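PDB 3IWZ: CRP-like protein Clp from Xanthomonas campestris pv. campestris, which acts as a homodimeric global transcription regulator of virulence genes, whose DNA binding appears to be abolished by cyclic di-GMP. Local coordinates for residues P175-M178 and G183-L186; R166-L171 and K222-Y227; D162-T167 and Q191-L196; R206-L211 and G215-R220. One frame throughout, in Å; residues are numbered along the deposited sequence.

Contact 1: residues P175-M178 and G183-L186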
loop_
_atom_site.group_PDB
_atom_site.type_symbol
_atom_site.label_atom_id
_atom_site.label_comp_id
_atom_site.label_asym_id
_atom_site.label_seq_id
_atom_site.Cartn_x
_atom_site.Cartn_y
_atom_site.Cartn_z
ATOM N N PRO D 175 14.322 5.726 16.214
ATOM C CA PRO D 175 15.627 5.563 16.857
ATOM C C PRO D 175 16.462 6.841 16.791
ATOM O O PRO D 175 17.374 7.042 17.594
ATOM C CB PRO D 175 16.248 4.412 16.072
ATOM C CG PRO D 175 15.054 3.567 15.748
ATOM C CD PRO D 175 14.045 4.605 15.297
ATOM N N GLU D 176 16.143 7.705 15.832
ATOM C CA GLU D 176 16.864 8.964 15.666
ATOM C C GLU D 176 16.542 9.921 16.810
ATOM O O GLU D 176 17.421 10.627 17.315
ATOM C CB GLU D 176 16.498 9.604 14.336
ATOM N N ALA D 177 15.274 9.940 17.208
ATOM C CA ALA D 177 14.814 10.803 18.287
ATOM C C ALA D 177 15.874 10.956 19.373
ATOM O O ALA D 177 16.168 10.013 20.111
ATOM C CB ALA D 177 13.533 10.241 18.886
ATOM N N MET D 178 16.457 12.147 19.450
ATOM C CA MET D 178 17.474 12.433 20.452
ATOM C C MET D 178 16.795 13.130 21.635
ATOM O O MET D 178 16.417 14.299 21.538
ATOM C CB MET D 178 18.557 13.343 19.860
ATOM C CG MET D 178 19.955 13.116 20.432
ATOM S SD MET D 178 20.850 11.692 19.701
ATOM C CE MET D 178 20.222 10.317 20.698
ATOM N N GLY D 183 11.690 17.718 25.930
ATOM C CA GLY D 183 10.916 16.586 25.462
ATOM C C GLY D 183 11.767 15.643 24.632
ATOM O O GLY D 183 12.437 14.760 25.170
ATOM N N THR D 184 11.728 15.835 23.318
ATOM C CA THR D 184 12.495 15.024 22.387
ATOM C C THR D 184 12.914 15.907 21.226
ATOM O O THR D 184 12.114 16.692 20.715
ATOM C CB THR D 184 11.664 13.846 21.838
ATOM O OG1 THR D 184 11.299 12.975 22.914
ATOM C CG2 THR D 184 12.467 13.057 20.818
ATOM N N GLN D 185 14.177 15.779 20.825
ATOM C CA GLN D 185 14.720 16.555 19.713
ATOM C C GLN D 185 14.624 15.732 18.432
ATOM O O GLN D 185 15.388 14.778 18.233
ATOM C CB GLN D 185 16.181 16.940 19.984
ATOM C CG GLN D 185 16.885 17.551 18.776
ATOM C CD GLN D 185 16.121 18.729 18.200
ATOM O OE1 GLN D 185 16.224 19.859 18.688
ATOM N NE2 GLN D 185 15.332 18.465 17.164
ATOM N N LEU D 186 13.679 16.108 17.572
ATOM C CA LEU D 186 13.455 15.404 16.314
ATOM C C LEU D 186 13.853 16.260 15.122
ATOM O O LEU D 186 13.192 17.251 14.803
ATOM C CB LEU D 186 11.980 15.008 16.190
ATOM C CG LEU D 186 11.334 14.271 17.369
ATOM C CD1 LEU D 186 9.867 14.009 17.064
ATOM C CD2 LEU D 186 12.058 12.964 17.627
#

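Contact 2: residues R166-L171 and K222-Y227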
loop_
_atom_site.group_PDB
_atom_site.type_symbol
_atom_site.label_atom_id
_atom_site.label_comp_id
_atom_site.label_asym_id
_atom_site.label_seq_id
_atom_site.Cartn_x
_atom_site.Cartn_y
_atom_site.Cartn_z
ATOM N N ARG D 166 0.289 13.966 14.644
ATOM C CA ARG D 166 0.423 12.514 14.651
ATOM C C ARG D 166 1.809 12.080 14.170
ATOM O O ARG D 166 2.460 11.239 14.799
ATOM C CB ARG D 166 -0.650 11.882 13.756
ATOM C CG ARG D 166 -2.032 11.721 14.389
ATOM C CD ARG D 166 -2.971 11.055 13.395
ATOM N NE ARG D 166 -4.063 10.313 14.024
ATOM C CZ ARG D 166 -5.100 10.869 14.642
ATOM N NH1 ARG D 166 -5.199 12.188 14.724
ATOM N NH2 ARG D 166 -6.050 10.104 15.166
ATOM N N THR D 167 2.257 12.664 13.058
ATOM C CA THR D 167 3.562 12.342 12.471
ATOM C C THR D 167 4.744 12.810 13.327
ATOM O O THR D 167 5.832 12.228 13.267
ATOM C CB THR D 167 3.696 12.942 11.049
ATOM O OG1 THR D 167 2.725 12.345 10.184
ATOM C CG2 THR D 167 5.071 12.682 10.487
ATOM N N LEU D 168 4.543 13.869 14.106
ATOM C CA LEU D 168 5.602 14.365 14.978
ATOM C C LEU D 168 5.848 13.325 16.060
ATOM O O LEU D 168 6.986 13.099 16.472
ATOM C CB LEU D 168 5.199 15.695 15.621
ATOM C CG LEU D 168 5.438 16.955 14.781
ATOM C CD1 LEU D 168 4.751 18.159 15.417
ATOM C CD2 LEU D 168 6.934 17.185 14.662
ATOM N N HIS D 169 4.777 12.675 16.505
ATOM C CA HIS D 169 4.889 11.657 17.542
ATOM C C HIS D 169 5.459 10.337 17.029
ATOM O O HIS D 169 6.100 9.601 17.780
ATOM C CB HIS D 169 3.526 11.417 18.205
ATOM C CG HIS D 169 3.095 12.524 19.115
ATOM N ND1 HIS D 169 3.796 12.868 20.252
ATOM C CD2 HIS D 169 2.032 13.363 19.061
ATOM C CE1 HIS D 169 3.184 13.870 20.858
ATOM N NE2 HIS D 169 2.110 14.190 20.156
ATOM N N ASP D 170 5.232 10.034 15.755
ATOM C CA ASP D 170 5.744 8.790 15.182
ATOM C C ASP D 170 7.271 8.852 15.131
ATOM O O ASP D 170 7.959 7.852 15.343
ATOM C CB ASP D 170 5.182 8.585 13.768
ATOM C CG ASP D 170 5.462 7.188 13.222
ATOM O OD1 ASP D 170 5.084 6.197 13.886
ATOM O OD2 ASP D 170 6.061 7.083 12.128
ATOM N N LEU D 171 7.796 10.041 14.864
ATOM C CA LEU D 171 9.237 10.228 14.787
ATOM C C LEU D 171 9.875 10.250 16.169
ATOM O O LEU D 171 11.038 9.889 16.325
ATOM C CB LEU D 171 9.553 11.525 14.045
ATOM C CG LEU D 171 9.041 11.535 12.605
ATOM C CD1 LEU D 171 9.131 12.943 12.030
ATOM C CD2 LEU D 171 9.844 10.534 11.780
ATOM N N LYS D 222 16.239 23.923 11.887
ATOM C CA LYS D 222 16.245 22.681 11.124
ATOM C C LYS D 222 15.683 21.531 11.949
ATOM O O LYS D 222 15.243 20.516 11.402
ATOM C CB LYS D 222 17.672 22.341 10.685
ATOM C CG LYS D 222 17.752 21.340 9.546
ATOM C CD LYS D 222 17.077 21.909 8.306
ATOM C CE LYS D 222 17.418 21.117 7.057
ATOM N NZ LYS D 222 16.959 21.824 5.823
ATOM N N THR D 223 15.700 21.700 13.268
ATOM C CA THR D 223 15.210 20.675 14.177
ATOM C C THR D 223 13.926 21.074 14.908
ATOM O O THR D 223 13.515 22.234 14.881
ATOM C CB THR D 223 16.301 20.311 15.213
ATOM O OG1 THR D 223 17.190 21.424 15.386
ATOM C CG2 THR D 223 17.094 19.101 14.748
ATOM N N VAL D 224 13.296 20.098 15.561
ATOM C CA VAL D 224 12.056 20.326 16.300
ATOM C C VAL D 224 12.107 19.670 17.671
ATOM O O VAL D 224 12.340 18.464 17.781
ATOM C CB VAL D 224 10.844 19.746 15.552
ATOM C CG1 VAL D 224 9.586 19.888 16.405
ATOM C CG2 VAL D 224 10.675 20.443 14.222
ATOM N N VAL D 225 11.877 20.456 18.718
ATOM C CA VAL D 225 11.898 19.907 20.064
ATOM C C VAL D 225 10.464 19.760 20.553
ATOM O O VAL D 225 9.874 20.703 21.068
ATOM C CB VAL D 225 12.682 20.819 21.036
ATOM C CG1 VAL D 225 12.933 20.078 22.340
ATOM C CG2 VAL D 225 14.001 21.254 20.408
ATOM N N LEU D 226 9.909 18.569 20.374
ATOM C CA LEU D 226 8.537 18.285 20.786
ATOM C C LEU D 226 8.458 18.175 22.296
ATOM O O LEU D 226 8.965 17.217 22.874
ATOM C CB LEU D 226 8.049 16.969 20.174
ATOM C CG LEU D 226 6.621 16.536 20.536
ATOM C CD1 LEU D 226 5.614 17.326 19.703
ATOM C CD2 LEU D 226 6.451 15.046 20.282
ATOM N N TYR D 227 7.821 19.151 22.933
ATOM C CA TYR D 227 7.671 19.134 24.383
ATOM C C TYR D 227 6.888 17.897 24.787
ATOM O O TYR D 227 5.987 17.448 24.071
ATOM C CB TYR D 227 6.927 20.381 24.865
ATOM C CG TYR D 227 7.631 21.678 24.538
ATOM C CD1 TYR D 227 6.946 22.892 24.564
ATOM C CD2 TYR D 227 8.981 21.691 24.186
ATOM C CE1 TYR D 227 7.586 24.092 24.241
ATOM C CE2 TYR D 227 9.632 22.879 23.864
ATOM C CZ TYR D 227 8.929 24.075 23.892
ATOM O OH TYR D 227 9.571 25.247 23.569
#

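Contact 3: residues D162-T167 and Q191-L196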
loop_
_atom_site.group_PDB
_atom_site.type_symbol
_atom_site.label_atom_id
_atom_site.label_comp_id
_atom_site.label_asym_id
_atom_site.label_seq_id
_atom_site.Cartn_x
_atom_site.Cartn_y
_atom_site.Cartn_z
ATOM N N ASP D 162 -3.724 18.236 12.241
ATOM C CA ASP D 162 -3.969 16.944 12.864
ATOM C C ASP D 162 -2.929 15.913 12.409
ATOM O O ASP D 162 -2.294 15.263 13.239
ATOM C CB ASP D 162 -5.377 16.461 12.506
ATOM C CG ASP D 162 -5.720 15.127 13.140
ATOM O OD1 ASP D 162 -4.913 14.179 13.016
ATOM O OD2 ASP D 162 -6.807 15.024 13.749
ATOM N N ARG D 163 -2.755 15.772 11.094
ATOM C CA ARG D 163 -1.798 14.807 10.544
ATOM C C ARG D 163 -0.370 15.117 10.998
ATOM O O ARG D 163 0.392 14.214 11.332
ATOM C CB ARG D 163 -1.847 14.790 9.002
ATOM C CG ARG D 163 -3.250 14.730 8.387
ATOM C CD ARG D 163 -3.268 14.182 6.941
ATOM N NE ARG D 163 -2.649 15.046 5.930
ATOM C CZ ARG D 163 -3.255 16.069 5.333
ATOM N NH1 ARG D 163 -4.510 16.381 5.635
ATOM N NH2 ARG D 163 -2.610 16.781 4.421
ATOM N N ILE D 164 -0.007 16.394 11.005
ATOM C CA ILE D 164 1.337 16.790 11.412
ATOM C C ILE D 164 1.645 16.393 12.858
ATOM O O ILE D 164 2.730 15.888 13.148
ATOM C CB ILE D 164 1.543 18.310 11.247
ATOM C CG1 ILE D 164 1.342 18.694 9.775
ATOM C CG2 ILE D 164 2.941 18.699 11.722
ATOM C CD1 ILE D 164 1.593 20.164 9.464
ATOM N N VAL D 165 0.693 16.620 13.759
ATOM C CA VAL D 165 0.881 16.260 15.162
ATOM C C VAL D 165 1.148 14.762 15.279
ATOM O O VAL D 165 2.112 14.339 15.930
ATOM C CB VAL D 165 -0.360 16.617 16.010
ATOM C CG1 VAL D 165 -0.242 15.996 17.394
ATOM C CG2 VAL D 165 -0.487 18.132 16.122
ATOM N N ARG D 166 0.289 13.966 14.644
ATOM C CA ARG D 166 0.423 12.514 14.651
ATOM C C ARG D 166 1.809 12.080 14.170
ATOM O O ARG D 166 2.460 11.239 14.799
ATOM C CB ARG D 166 -0.650 11.882 13.756
ATOM C CG ARG D 166 -2.032 11.721 14.389
ATOM C CD ARG D 166 -2.971 11.055 13.395
ATOM N NE ARG D 166 -4.063 10.313 14.024
ATOM C CZ ARG D 166 -5.100 10.869 14.642
ATOM N NH1 ARG D 166 -5.199 12.188 14.724
ATOM N NH2 ARG D 166 -6.050 10.104 15.166
ATOM N N THR D 167 2.257 12.664 13.058
ATOM C CA THR D 167 3.562 12.342 12.471
ATOM C C THR D 167 4.744 12.810 13.327
ATOM O O THR D 167 5.832 12.228 13.267
ATOM C CB THR D 167 3.696 12.942 11.049
ATOM O OG1 THR D 167 2.725 12.345 10.184
ATOM C CG2 THR D 167 5.071 12.682 10.487
ATOM N N GLN D 191 10.482 20.958 4.879
ATOM C CA GLN D 191 10.217 20.347 3.582
ATOM C C GLN D 191 9.742 18.907 3.758
ATOM O O GLN D 191 8.706 18.526 3.217
ATOM C CB GLN D 191 11.486 20.393 2.723
ATOM C CG GLN D 191 11.894 21.815 2.333
ATOM C CD GLN D 191 13.396 21.976 2.153
ATOM O OE1 GLN D 191 14.169 21.828 3.109
ATOM N NE2 GLN D 191 13.818 22.289 0.928
ATOM N N GLU D 192 10.496 18.116 4.521
ATOM C CA GLU D 192 10.152 16.715 4.768
ATOM C C GLU D 192 8.831 16.553 5.506
ATOM O O GLU D 192 8.083 15.610 5.249
ATOM C CB GLU D 192 11.262 16.013 5.557
ATOM C CG GLU D 192 12.273 15.281 4.682
ATOM C CD GLU D 192 11.646 14.141 3.888
ATOM O OE1 GLU D 192 11.195 13.156 4.511
ATOM O OE2 GLU D 192 11.604 14.232 2.643
ATOM N N LEU D 193 8.545 17.467 6.426
ATOM C CA LEU D 193 7.300 17.398 7.176
ATOM C C LEU D 193 6.141 17.507 6.197
ATOM O O LEU D 193 5.197 16.709 6.232
ATOM C CB LEU D 193 7.217 18.542 8.183
ATOM C CG LEU D 193 6.176 18.313 9.276
ATOM C CD1 LEU D 193 6.560 17.070 10.064
ATOM C CD2 LEU D 193 6.105 19.522 10.194
ATOM N N ALA D 194 6.229 18.496 5.316
ATOM C CA ALA D 194 5.201 18.722 4.313
ATOM C C ALA D 194 5.090 17.533 3.348
ATOM O O ALA D 194 4.017 17.248 2.823
ATOM C CB ALA D 194 5.499 19.991 3.553
ATOM N N ARG D 195 6.201 16.846 3.114
ATOM C CA ARG D 195 6.203 15.687 2.229
ATOM C C ARG D 195 5.630 14.473 2.955
ATOM O O ARG D 195 5.131 13.536 2.333
ATOM C CB ARG D 195 7.627 15.381 1.749
ATOM C CG ARG D 195 8.101 16.271 0.625
ATOM C CD ARG D 195 9.429 15.796 0.045
ATOM N NE ARG D 195 10.536 16.041 0.959
ATOM C CZ ARG D 195 11.645 16.693 0.628
ATOM N NH1 ARG D 195 12.604 16.873 1.529
ATOM N NH2 ARG D 195 11.796 17.166 -0.604
ATOM N N LEU D 196 5.704 14.500 4.279
ATOM C CA LEU D 196 5.192 13.404 5.085
ATOM C C LEU D 196 3.681 13.419 5.202
ATOM O O LEU D 196 3.033 12.382 5.037
ATOM C CB LEU D 196 5.811 13.436 6.484
ATOM C CG LEU D 196 7.232 12.885 6.590
ATOM C CD1 LEU D 196 7.825 13.224 7.941
ATOM C CD2 LEU D 196 7.202 11.386 6.379
#

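Contact 4: residues R206-L211 and G215-R220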
loop_
_atom_site.group_PDB
_atom_site.type_symbol
_atom_site.label_atom_id
_atom_site.label_comp_id
_atom_site.label_asym_id
_atom_site.label_seq_id
_atom_site.Cartn_x
_atom_site.Cartn_y
_atom_site.Cartn_z
ATOM N N ARG D 206 3.234 27.029 8.768
ATOM C CA ARG D 206 2.160 27.690 9.495
ATOM C C ARG D 206 1.733 26.890 10.723
ATOM O O ARG D 206 1.380 27.461 11.750
ATOM C CB ARG D 206 0.961 27.894 8.567
ATOM C CG ARG D 206 -0.213 28.627 9.193
ATOM C CD ARG D 206 -1.416 28.584 8.260
ATOM N NE ARG D 206 -1.097 29.117 6.939
ATOM C CZ ARG D 206 -1.906 29.055 5.885
ATOM N NH1 ARG D 206 -3.097 28.476 5.987
ATOM N NH2 ARG D 206 -1.524 29.578 4.726
ATOM N N VAL D 207 1.769 25.565 10.616
ATOM C CA VAL D 207 1.375 24.697 11.721
ATOM C C VAL D 207 2.504 24.510 12.731
ATOM O O VAL D 207 2.259 24.276 13.912
ATOM C CB VAL D 207 0.921 23.309 11.204
ATOM C CG1 VAL D 207 0.536 22.413 12.374
ATOM C CG2 VAL D 207 -0.260 23.469 10.256
ATOM N N LEU D 208 3.743 24.611 12.269
ATOM C CA LEU D 208 4.873 24.460 13.171
ATOM C C LEU D 208 4.991 25.671 14.081
ATOM O O LEU D 208 5.442 25.559 15.221
ATOM C CB LEU D 208 6.176 24.279 12.392
ATOM C CG LEU D 208 6.622 22.830 12.165
ATOM C CD1 LEU D 208 8.007 22.827 11.532
ATOM C CD2 LEU D 208 6.644 22.077 13.494
ATOM N N LYS D 209 4.581 26.826 13.574
ATOM C CA LYS D 209 4.636 28.054 14.349
ATOM C C LYS D 209 3.435 28.084 15.295
ATOM O O LYS D 209 3.567 28.430 16.472
ATOM C CB LYS D 209 4.620 29.264 13.413
ATOM C CG LYS D 209 5.003 30.576 14.072
ATOM C CD LYS D 209 5.265 31.646 13.019
ATOM C CE LYS D 209 5.625 32.980 13.648
ATOM N NZ LYS D 209 6.116 33.939 12.622
ATOM N N LYS D 210 2.270 27.700 14.777
ATOM C CA LYS D 210 1.044 27.660 15.570
ATOM C C LYS D 210 1.198 26.680 16.726
ATOM O O LYS D 210 0.521 26.799 17.743
ATOM C CB LYS D 210 -0.138 27.250 14.685
ATOM C CG LYS D 210 -1.332 26.654 15.430
ATOM C CD LYS D 210 -2.061 27.678 16.287
ATOM C CE LYS D 210 -3.314 27.061 16.897
ATOM N NZ LYS D 210 -4.200 28.073 17.537
ATOM N N LEU D 211 2.087 25.704 16.560
ATOM C CA LEU D 211 2.338 24.717 17.603
ATOM C C LEU D 211 3.449 25.239 18.519
ATOM O O LEU D 211 3.592 24.792 19.658
ATOM C CB LEU D 211 2.737 23.372 16.981
ATOM C CG LEU D 211 1.653 22.685 16.139
ATOM C CD1 LEU D 211 2.218 21.471 15.432
ATOM C CD2 LEU D 211 0.497 22.282 17.034
ATOM N N GLY D 215 2.382 26.157 22.668
ATOM C CA GLY D 215 3.194 25.584 23.731
ATOM C C GLY D 215 3.215 24.064 23.762
ATOM O O GLY D 215 2.531 23.434 24.574
ATOM N N LEU D 216 4.008 23.468 22.880
ATOM C CA LEU D 216 4.107 22.020 22.830
ATOM C C LEU D 216 5.341 21.580 22.045
ATOM O O LEU D 216 5.653 20.392 21.985
ATOM C CB LEU D 216 2.834 21.436 22.215
ATOM C CG LEU D 216 2.380 20.124 22.860
ATOM C CD1 LEU D 216 2.251 20.306 24.374
ATOM C CD2 LEU D 216 1.050 19.698 22.258
ATOM N N LEU D 217 6.040 22.549 21.455
ATOM C CA LEU D 217 7.258 22.286 20.682
ATOM C C LEU D 217 7.973 23.583 20.326
ATOM O O LEU D 217 7.374 24.657 20.352
ATOM C CB LEU D 217 6.932 21.519 19.393
ATOM C CG LEU D 217 6.035 22.185 18.345
ATOM C CD1 LEU D 217 6.739 23.365 17.677
ATOM C CD2 LEU D 217 5.665 21.142 17.300
ATOM N N HIS D 218 9.250 23.473 19.975
ATOM C CA HIS D 218 10.057 24.634 19.613
ATOM C C HIS D 218 10.627 24.471 18.201
ATOM O O HIS D 218 11.494 23.627 17.973
ATOM C CB HIS D 218 11.203 24.803 20.623
ATOM C CG HIS D 218 12.058 26.012 20.381
ATOM N ND1 HIS D 218 11.573 27.300 20.481
ATOM C CD2 HIS D 218 13.364 26.128 20.042
ATOM C CE1 HIS D 218 12.545 28.157 20.213
ATOM N NE2 HIS D 218 13.642 27.472 19.944
ATOM N N ALA D 219 10.140 25.282 17.262
ATOM C CA ALA D 219 10.605 25.224 15.873
ATOM C C ALA D 219 12.018 25.796 15.738
ATOM O O ALA D 219 12.198 26.966 15.397
ATOM C CB ALA D 219 9.636 25.986 14.965
ATOM N N ARG D 220 13.015 24.951 15.993
ATOM C CA ARG D 220 14.419 25.351 15.939
ATOM C C ARG D 220 15.080 25.177 14.566
ATOM O O ARG D 220 15.696 24.147 14.286
ATOM C CB ARG D 220 15.209 24.571 16.999
ATOM C CG ARG D 220 16.591 25.128 17.326
ATOM C CD ARG D 220 17.240 24.333 18.456
ATOM N NE ARG D 220 18.513 24.910 18.881
ATOM C CZ ARG D 220 19.583 25.031 18.098
ATOM N NH1 ARG D 220 19.543 24.609 16.841
ATOM N NH2 ARG D 220 20.690 25.589 18.568
#

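Contact 1: residues P175-M178 and G183-L186
Met178 opens the short strand 178-179, which pairs with strand 183-186 as a β-hairpin, the first two strands of the four-stranded antiparallel sheet in the winged-helix DNA-binding domain; Ala177 leads into it. Met178 and Gln185 form an antiparallel hydrogen-bonded pair. Met178 N donates to Gln185 O at 3.1 Å, and Gln185 N returns a shorter bond of 2.8 Å to Met178 O. In this second bond the donor stands above the Met178 carbonyl plane, 39° out of it.

The tight side is where Ala177 meets the buried residues of strand 183-186. Its CB comes within 3.3 Å of Leu186 CD2, closer than usual for two carbons, and also lies 3.6 Å from Thr184 CG2. Thr184 supplies its methyl because CG2 is set opposite the backbone N (chi1 -63° for OG1). The Leu186 side chain also touches Leu171 and Ser172 of helix 160-172, so this flank of the hairpin lies against the C-terminal end of that helix.

The other side is looser. The side chains of Met178 and Gln185 start out on the same face of the sheet, but their ends diverge. Exposed Met178 bends at chi2 and chi3 and leads its thioether away from strand 183-186. Gln185 also turns away from Met178, its side chain touching Thr223 and Val225 on strand 223-227. What remains of Gln185 near its hairpin partner is the root of the side chain, with CB 3.1 Å from Met178 O.

Contact 2: residues R166-L171 and K222-Y227
Leu226 has the most surface buried here, and its two methyls reach toward Leu168 and His169 on helix 160-172. CD2 meets the imidazole of His169 at a slant, 3.4 Å from ND1 and almost as near CE1, and also nears Leu168 O. CD1 turns toward the root of Leu168, 4.4 Å from Leu168 CB. With CG opposite the backbone N (chi1 179°), the Leu226 side chain extends from the strand toward the helix.

Leu168 comes second. It leaves the helix toward the strand, and its CD2 lies 4.2 Å from Val224 CG1, the two side chains meeting at about a right angle. Val224 and Leu226, two residues apart on strand 223-227, therefore present the same face to the helix, as alternation along a β-strand requires. This is helix-on-sheet packing in a winged helix-turn-helix domain of the CRP type: the short helix and strand segments run at 96° to each other, 10.1 Å apart at their closest. Leu217, on the neighbouring strand 217-220, also touches Leu168 and widens the apolar layer beneath the helix.

His169 is third and lies at the exposed margin. Its ring swings over toward Leu226, while ND1 makes a weak hydrogen bond to Thr229 OG1 near the chain's C terminus, which would help fix the ring's rotation where Leu226 CD2 rests against it.

Contact 3: residues D162-T167 and Q191-L196
Apolar contacts join the two helices at two points. Ile164 CG2 lies 3.6 Å from Leu193 CD2, the two side chains meeting at about a right angle. One turn further along, Thr167 CG2 packs 3.8 Å from Leu196 CD1 and also nears Leu196 CB. Leu193 has CG opposite its backbone N (chi1 -163°), which brings its branched end over to Ile164.

Hydrogen bonding within helix 160-172 sets the threonine. Thr167 OG1 donates to Arg163 O at 3.2 Å from 38° out of the carbonyl plane, and the same oxygen accepts Thr167 N. With the hydroxyl turned back on its own helix, the methyl is the branch offered to Leu196.

Helix 190-197 is the first helix of the predicted helix-turn-helix, and helix 160-172 packs against it. Leu193 and Ile164 also touch Leu208 and Val207 of helix 201-213, so the three helices share a buried core.

Within each helix a charged pair forms apart from these apolar contacts. Arg166 NH1 and Asp162 OD1 form a salt bridge of 2.6 Å, and Arg195 NE and Glu192 OE2 one of 2.7 Å; both are bent and weak as hydrogen bonds. The second pair extends to strand 74-80 of the cyclic nucleotide-binding domain: Arg195 NH2 is salt-bridged to Glu74, and Glu192 OE1 is hydrogen-bonded to Tyr79 OH.

Contact 4: residues R206-L211 and G215-R220
The flat groups that Leu217 meets across this contact are backbone carbonyls of helix 201-213, rather than rings. Its CD1 lies 3.5 Å from Leu208 O and also approaches Leu211 C. A methyl of Leu217 thus lies against the helix backbone, while Ala219 CB is a looser neighbour, 4.2 Å from the same Leu208 O.

Leu217 CD2 takes the other direction, into the leucine side chains. It is 3.7 Å from Leu211 CB, slightly further from Leu211 CD1, and 4.0 Å from Leu208 CD2. The Leu208 and Leu217 side chains meet at about a right angle, whereas Leu211 lies aslant. Leu217 holds CG between its backbone N and carbonyl carbon (chi1 63°), the crowded position, and so sets one methyl on the helix backbone and the other among the leucines. Its side chain also reaches Leu168 of helix 160-172.

At the helix end the chain reverses through Gly215, the first residue to leave helical angles, with positive phi (65°). Leu211 O lies 3.5 Å from Gly215 N and equally far from Leu216 N. Beyond Leu217, Ala219 centres an inverse gamma turn, with a weak bond of 2.8 Å from Arg220 N to His218 O.

Strand 217-220 then pairs with strand 223-227. A helix-turn-helix whose second helix is followed directly by such a β-hairpin, the wing, is the hallmark of the winged-helix domain of CRP-family regulators.

Helix 160-172 comes first and opens contacts 3 and 2, which share Arg166 and Thr167. The hairpin of contact 1 is the first loop to close, at 183-186, and lies within both longer loops. Contact 3 closes next, at 191-196, bringing helix 190-197 against helix 160-172. Contact 4 follows it in series, folding strand 217-220 back on helix 201-213. Contact 2 closes last, at 222-227, and encloses contacts 1 and 4. Strand 223-227 lies between strands 183-186 and 217-220, bonding to both, so contacts 1, 2 and 4 share one sheet. Ile164 on Val207 and Leu193 on Leu208 connect contacts 3 and 4 within the helical core.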